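Local coordinates for structural protein ORF273 (Acidianus two-tailed virus, PDB 4ART), which is a structural virion protein of a virus of hyperthermophilic archaea, with a new fold stable to heat and acid and a molecular role still undefined, at residues Ala32-Arg44 with Val249-Ile261. Numbering follows the deposited sequence.
Sequences ADIVENEIEKEIR and VCYEWKARWFNKI
Asp33 OD1 accepts two hydrogen bonds: Tyr251 OH donates to the anti lone pair of this oxygen at 3.0 Å, and a water that also makes a weak bond to Lys260 NZ donates at 3.3 Å. Lys260 NZ lies 4.2 Å from Asp33 OD1, beyond a salt bridge, and the water spans the gap; the nearby positive charge probably favours the ionised aspartate. Glu36 covers one face of the Tyr251 ring: with CG anti to the backbone N (chi1 176°) and the chain bent at chi2, its CG lies 3.6 Å from the ring centroid, a CH-pi contact, while OE2 continues past the ring to Phe258 CB. One helical turn on, the extended chain of Glu40 carries OE2 to the backbone of the second strand, where Phe258 N donates to it at 3.1 Å in a nearly straight bond (166°). The same carboxylate sets OE1 against the Trp257 edge, 3.2 Å from CE3, its plane steeply inclined to the indole. At the hairpin end, Arg44 bends at chi2 and chi3 and lays its guanidinium on one face of Trp257, the planes 23° apart, in an off-centre cation-pi stack. Ile39 and Ile43 form an apolar cluster with the hairpin: Ile43 sends CG2 to Trp253 CZ2 (3.6 Å) and CD1 to Phe258 CZ, and Ile39 CG2 reaches the Phe258 edge. Within the hairpin, Trp253 CE3 sits 3.5 Å above the centre of the Phe258 ring. Separately, at the other end of the contact, Ala32 CB meets Val249 CG2. Leu155 of the adjoining strand touches both Tyr251 and Phe258. Helix 23-44 lies on one face of the seven-stranded mixed sheet, roughly along strand 249-253; here its flank meets the edge hairpin 247-253/258-261, while Val35 reaches Ile141 and Ala143 of strand 139-146, an alpha-on-beta layer within the ORF273 fold.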
loop_
_atom_site.group_PDB
_atom_site.type_symbol
_atom_site.label_atom_id
_atom_site.label_comp_id
_atom_site.label_asym_id
_atom_site.label_seq_id
_atom_site.Cartn_x
_atom_site.Cartn_y
_atom_site.Cartn_z
ATOM N N ALA A 32 -4.192 23.998 -0.978
ATOM C CA ALA A 32 -3.666 23.389 -2.201
ATOM C C ALA A 32 -2.458 24.179 -2.740
ATOM O O ALA A 32 -1.474 23.567 -3.129
ATOM C CB ALA A 32 -4.754 23.288 -3.244
ATOM N N ASP A 33 -2.503 25.536 -2.692
ATOM C CA ASP A 33 -1.358 26.362 -3.095
ATOM C C ASP A 33 -0.164 26.181 -2.132
ATOM O O ASP A 33 0.985 26.162 -2.589
ATOM C CB ASP A 33 -1.754 27.825 -3.255
ATOM C CG ASP A 33 -2.734 28.063 -4.398
ATOM O OD1 ASP A 33 -2.825 27.190 -5.309
ATOM O OD2 ASP A 33 -3.427 29.108 -4.382
ATOM N N ILE A 34 -0.437 25.999 -0.813
ATOM C CA ILE A 34 0.607 25.731 0.191
ATOM C C ILE A 34 1.325 24.410 -0.180
ATOM O O ILE A 34 2.551 24.377 -0.226
ATOM C CB ILE A 34 0.056 25.750 1.659
ATOM C CG1 ILE A 34 -0.318 27.202 2.101
ATOM C CG2 ILE A 34 1.055 25.108 2.655
ATOM C CD1 ILE A 34 -1.362 27.266 3.261
ATOM N N VAL A 35 0.553 23.350 -0.501
ATOM C CA VAL A 35 1.109 22.032 -0.883
ATOM C C VAL A 35 1.885 22.171 -2.191
ATOM O O VAL A 35 3.048 21.818 -2.233
ATOM C CB VAL A 35 0.034 20.896 -0.922
ATOM C CG1 VAL A 35 0.584 19.623 -1.584
ATOM C CG2 VAL A 35 -0.485 20.585 0.475
ATOM N N GLU A 36 1.267 22.760 -3.229
ATOM C CA GLU A 36 1.911 22.996 -4.523
ATOM C C GLU A 36 3.243 23.732 -4.406
ATOM O O GLU A 36 4.203 23.319 -5.046
ATOM C CB GLU A 36 0.971 23.752 -5.454
ATOM C CG GLU A 36 1.575 24.124 -6.798
ATOM C CD GLU A 36 1.808 25.606 -7.011
ATOM O OE1 GLU A 36 0.904 26.415 -6.695
ATOM O OE2 GLU A 36 2.884 25.956 -7.548
ATOM N N ASN A 37 3.291 24.822 -3.609
ATOM C CA ASN A 37 4.481 25.641 -3.421
ATOM C C ASN A 37 5.610 24.856 -2.820
ATOM O O ASN A 37 6.760 25.056 -3.193
ATOM C CB ASN A 37 4.197 26.873 -2.581
ATOM C CG ASN A 37 3.658 28.038 -3.377
ATOM O OD1 ASN A 37 4.150 28.367 -4.465
ATOM N ND2 ASN A 37 2.660 28.724 -2.832
ATOM N N GLU A 38 5.269 23.950 -1.895
ATOM C CA GLU A 38 6.224 23.095 -1.235
ATOM C C GLU A 38 6.748 22.001 -2.191
ATOM O O GLU A 38 7.954 21.858 -2.292
ATOM C CB GLU A 38 5.622 22.528 0.064
ATOM C CG GLU A 38 6.605 21.781 0.963
ATOM C CD GLU A 38 7.906 22.458 1.368
ATOM O OE1 GLU A 38 7.956 23.709 1.443
ATOM O OE2 GLU A 38 8.877 21.719 1.642
ATOM N N ILE A 39 5.863 21.256 -2.911
ATOM C CA ILE A 39 6.311 20.225 -3.878
ATOM C C ILE A 39 7.250 20.883 -4.912
ATOM O O ILE A 39 8.314 20.347 -5.199
ATOM C CB ILE A 39 5.145 19.465 -4.597
ATOM C CG1 ILE A 39 3.968 19.047 -3.660
ATOM C CG2 ILE A 39 5.662 18.292 -5.444
ATOM C CD1 ILE A 39 4.261 18.079 -2.527
ATOM N N GLU A 40 6.847 22.053 -5.445
ATOM C CA GLU A 40 7.615 22.832 -6.413
ATOM C C GLU A 40 9.022 23.136 -5.864
ATOM O O GLU A 40 10.007 22.790 -6.524
ATOM C CB GLU A 40 6.863 24.122 -6.746
ATOM C CG GLU A 40 7.384 24.871 -7.948
ATOM C CD GLU A 40 6.684 26.205 -8.064
ATOM O OE1 GLU A 40 7.068 27.140 -7.320
ATOM O OE2 GLU A 40 5.721 26.303 -8.859
ATOM N N LYS A 41 9.098 23.715 -4.627
ATOM C CA LYS A 41 10.332 24.070 -3.898
ATOM C C LYS A 41 11.242 22.855 -3.772
ATOM O O LYS A 41 12.439 22.966 -4.010
ATOM C CB LYS A 41 9.990 24.625 -2.502
ATOM C CG LYS A 41 11.153 25.287 -1.780
ATOM C CD LYS A 41 10.869 25.487 -0.294
ATOM C CE LYS A 41 11.417 24.357 0.556
ATOM N NZ LYS A 41 11.230 24.607 2.009
ATOM N N GLU A 42 10.654 21.695 -3.432
ATOM C CA GLU A 42 11.348 20.410 -3.295
ATOM C C GLU A 42 11.888 19.894 -4.623
ATOM O O GLU A 42 13.007 19.393 -4.654
ATOM C CB GLU A 42 10.446 19.361 -2.631
ATOM C CG GLU A 42 10.151 19.671 -1.170
ATOM C CD GLU A 42 10.442 18.583 -0.153
ATOM O OE1 GLU A 42 10.722 17.428 -0.550
ATOM O OE2 GLU A 42 10.323 18.879 1.058
ATOM N N ILE A 43 11.123 20.036 -5.723
ATOM C CA ILE A 43 11.571 19.599 -7.048
ATOM C C ILE A 43 12.820 20.367 -7.522
ATOM O O ILE A 43 13.834 19.730 -7.804
ATOM C CB ILE A 43 10.423 19.539 -8.095
ATOM C CG1 ILE A 43 9.430 18.411 -7.737
ATOM C CG2 ILE A 43 10.967 19.358 -9.520
ATOM C CD1 ILE A 43 8.035 18.509 -8.423
ATOM N N ARG A 44 12.768 21.719 -7.505
ATOM C CA ARG A 44 13.864 22.606 -7.929
ATOM C C ARG A 44 15.211 22.366 -7.201
ATOM O O ARG A 44 16.254 22.765 -7.721
ATOM C CB ARG A 44 13.446 24.093 -7.913
ATOM C CG ARG A 44 11.988 24.353 -8.323
ATOM C CD ARG A 44 11.742 25.622 -9.107
ATOM N NE ARG A 44 12.249 26.820 -8.442
ATOM C CZ ARG A 44 12.770 27.862 -9.082
ATOM N NH1 ARG A 44 12.822 27.876 -10.407
ATOM N NH2 ARG A 44 13.220 28.909 -8.402
ATOM N N VAL A 249 -7.452 19.978 -6.616
ATOM C CA VAL A 249 -6.712 21.022 -7.374
ATOM C C VAL A 249 -5.573 20.371 -8.153
ATOM O O VAL A 249 -4.827 19.572 -7.579
ATOM C CB VAL A 249 -6.245 22.248 -6.523
ATOM C CG1 VAL A 249 -5.604 23.330 -7.381
ATOM C CG2 VAL A 249 -7.385 22.827 -5.712
ATOM N N CYS A 250 -5.460 20.701 -9.464
ATOM C CA CYS A 250 -4.482 20.111 -10.369
ATOM C C CYS A 250 -3.550 21.110 -11.023
ATOM O O CYS A 250 -3.866 22.289 -11.133
ATOM C CB CYS A 250 -5.132 19.176 -11.385
ATOM S SG CYS A 250 -6.172 17.897 -10.652
ATOM N N TYR A 251 -2.346 20.640 -11.361
ATOM C CA TYR A 251 -1.252 21.437 -11.908
ATOM C C TYR A 251 -0.422 20.628 -12.896
ATOM O O TYR A 251 -0.328 19.401 -12.780
ATOM C CB TYR A 251 -0.299 21.869 -10.779
ATOM C CG TYR A 251 -0.948 22.505 -9.568
ATOM C CD1 TYR A 251 -1.436 21.721 -8.517
ATOM C CD2 TYR A 251 -1.017 23.892 -9.439
ATOM C CE1 TYR A 251 -1.980 22.305 -7.376
ATOM C CE2 TYR A 251 -1.601 24.485 -8.324
ATOM C CZ TYR A 251 -2.040 23.688 -7.277
ATOM O OH TYR A 251 -2.568 24.290 -6.166
ATOM N N GLU A 252 0.171 21.320 -13.879
ATOM C CA GLU A 252 1.067 20.701 -14.851
ATOM C C GLU A 252 2.445 21.313 -14.679
ATOM O O GLU A 252 2.544 22.519 -14.441
ATOM C CB GLU A 252 0.557 20.851 -16.287
ATOM C CG GLU A 252 0.403 22.285 -16.758
ATOM C CD GLU A 252 0.136 22.475 -18.238
ATOM O OE1 GLU A 252 0.130 21.470 -18.987
ATOM O OE2 GLU A 252 -0.056 23.643 -18.647
ATOM N N TRP A 253 3.496 20.484 -14.744
ATOM C CA TRP A 253 4.874 20.953 -14.645
ATOM C C TRP A 253 5.268 21.476 -16.011
ATOM O O TRP A 253 5.262 20.719 -16.988
ATOM C CB TRP A 253 5.812 19.832 -14.214
ATOM C CG TRP A 253 7.203 20.302 -13.915
ATOM C CD1 TRP A 253 8.296 20.204 -14.727
ATOM C CD2 TRP A 253 7.642 20.968 -12.725
ATOM N NE1 TRP A 253 9.399 20.739 -14.101
ATOM C CE2 TRP A 253 9.025 21.222 -12.874
ATOM C CE3 TRP A 253 7.000 21.380 -11.543
ATOM C CZ2 TRP A 253 9.779 21.862 -11.882
ATOM C CZ3 TRP A 253 7.742 22.025 -10.567
ATOM C CH2 TRP A 253 9.115 22.263 -10.740
ATOM N N LYS A 254 5.534 22.779 -16.096
ATOM C CA LYS A 254 5.892 23.400 -17.357
ATOM C C LYS A 254 6.924 24.479 -17.132
ATOM O O LYS A 254 6.612 25.520 -16.538
ATOM C CB LYS A 254 4.646 23.948 -18.085
ATOM C CG LYS A 254 4.854 24.179 -19.587
ATOM C CD LYS A 254 3.543 24.465 -20.326
ATOM C CE LYS A 254 3.385 25.919 -20.706
ATOM N NZ LYS A 254 2.039 26.196 -21.274
ATOM N N ALA A 255 8.165 24.210 -17.608
ATOM C CA ALA A 255 9.332 25.095 -17.540
ATOM C C ALA A 255 9.720 25.500 -16.106
ATOM O O ALA A 255 9.595 26.674 -15.734
ATOM C CB ALA A 255 9.129 26.324 -18.427
ATOM N N ARG A 256 10.197 24.513 -15.311
ATOM C CA ARG A 256 10.661 24.657 -13.921
ATOM C C ARG A 256 9.640 25.184 -12.866
ATOM O O ARG A 256 10.040 25.538 -11.753
ATOM C CB ARG A 256 12.085 25.282 -13.811
ATOM C CG ARG A 256 12.166 26.820 -13.876
ATOM C CD ARG A 256 13.587 27.376 -13.863
ATOM N NE ARG A 256 13.647 28.669 -14.546
ATOM C CZ ARG A 256 13.565 29.855 -13.948
ATOM N NH1 ARG A 256 13.461 29.936 -12.628
ATOM N NH2 ARG A 256 13.598 30.970 -14.665
ATOM N N TRP A 257 8.323 25.160 -13.189
ATOM C CA TRP A 257 7.254 25.599 -12.280
ATOM C C TRP A 257 5.973 24.796 -12.483
ATOM O O TRP A 257 5.721 24.301 -13.588
ATOM C CB TRP A 257 6.883 27.082 -12.532
ATOM C CG TRP A 257 8.002 28.070 -12.466
ATOM C CD1 TRP A 257 8.574 28.734 -13.514
ATOM C CD2 TRP A 257 8.641 28.562 -11.281
ATOM N NE1 TRP A 257 9.544 29.596 -13.057
ATOM C CE2 TRP A 257 9.613 29.504 -11.688
ATOM C CE3 TRP A 257 8.495 28.291 -9.908
ATOM C CZ2 TRP A 257 10.435 30.178 -10.770
ATOM C CZ3 TRP A 257 9.313 28.950 -9.001
ATOM C CH2 TRP A 257 10.255 29.897 -9.431
ATOM N N PHE A 258 5.116 24.750 -11.444
ATOM C CA PHE A 258 3.776 24.171 -11.575
ATOM C C PHE A 258 2.868 25.276 -12.051
ATOM O O PHE A 258 2.981 26.413 -11.584
ATOM C CB PHE A 258 3.236 23.627 -10.248
ATOM C CG PHE A 258 3.716 22.246 -9.908
ATOM C CD1 PHE A 258 3.418 21.166 -10.733
ATOM C CD2 PHE A 258 4.448 22.016 -8.754
ATOM C CE1 PHE A 258 3.878 19.882 -10.421
ATOM C CE2 PHE A 258 4.902 20.737 -8.442
ATOM C CZ PHE A 258 4.611 19.675 -9.271
ATOM N N ASN A 259 1.987 24.956 -12.999
ATOM C CA ASN A 259 0.991 25.868 -13.566
ATOM C C ASN A 259 -0.381 25.188 -13.407
ATOM O O ASN A 259 -0.514 23.992 -13.702
ATOM C CB ASN A 259 1.306 26.176 -15.043
ATOM C CG ASN A 259 0.148 26.754 -15.826
ATOM O OD1 ASN A 259 -0.426 27.799 -15.475
ATOM N ND2 ASN A 259 -0.235 26.071 -16.902
ATOM N N LYS A 260 -1.390 25.953 -12.937
ATOM C CA LYS A 260 -2.760 25.488 -12.700
ATOM C C LYS A 260 -3.312 24.833 -13.959
ATOM O O LYS A 260 -2.997 25.257 -15.067
ATOM C CB LYS A 260 -3.684 26.676 -12.367
ATOM C CG LYS A 260 -3.557 27.287 -10.974
ATOM C CD LYS A 260 -4.082 28.754 -11.006
ATOM C CE LYS A 260 -4.309 29.428 -9.663
ATOM N NZ LYS A 260 -3.091 29.432 -8.808
ATOM N N ILE A 261 -4.118 23.794 -13.790
ATOM C CA ILE A 261 -4.786 23.134 -14.902
ATOM C C ILE A 261 -6.111 22.540 -14.377
ATOM O O ILE A 261 -6.192 22.187 -13.194
ATOM C CB ILE A 261 -3.853 22.089 -15.626
ATOM C CG1 ILE A 261 -4.393 21.711 -17.032
ATOM C CG2 ILE A 261 -3.542 20.868 -14.774
ATOM C CD1 ILE A 261 -3.590 20.582 -17.812
HETATM O O HOH W 1 -4.792 26.653 -7.857
#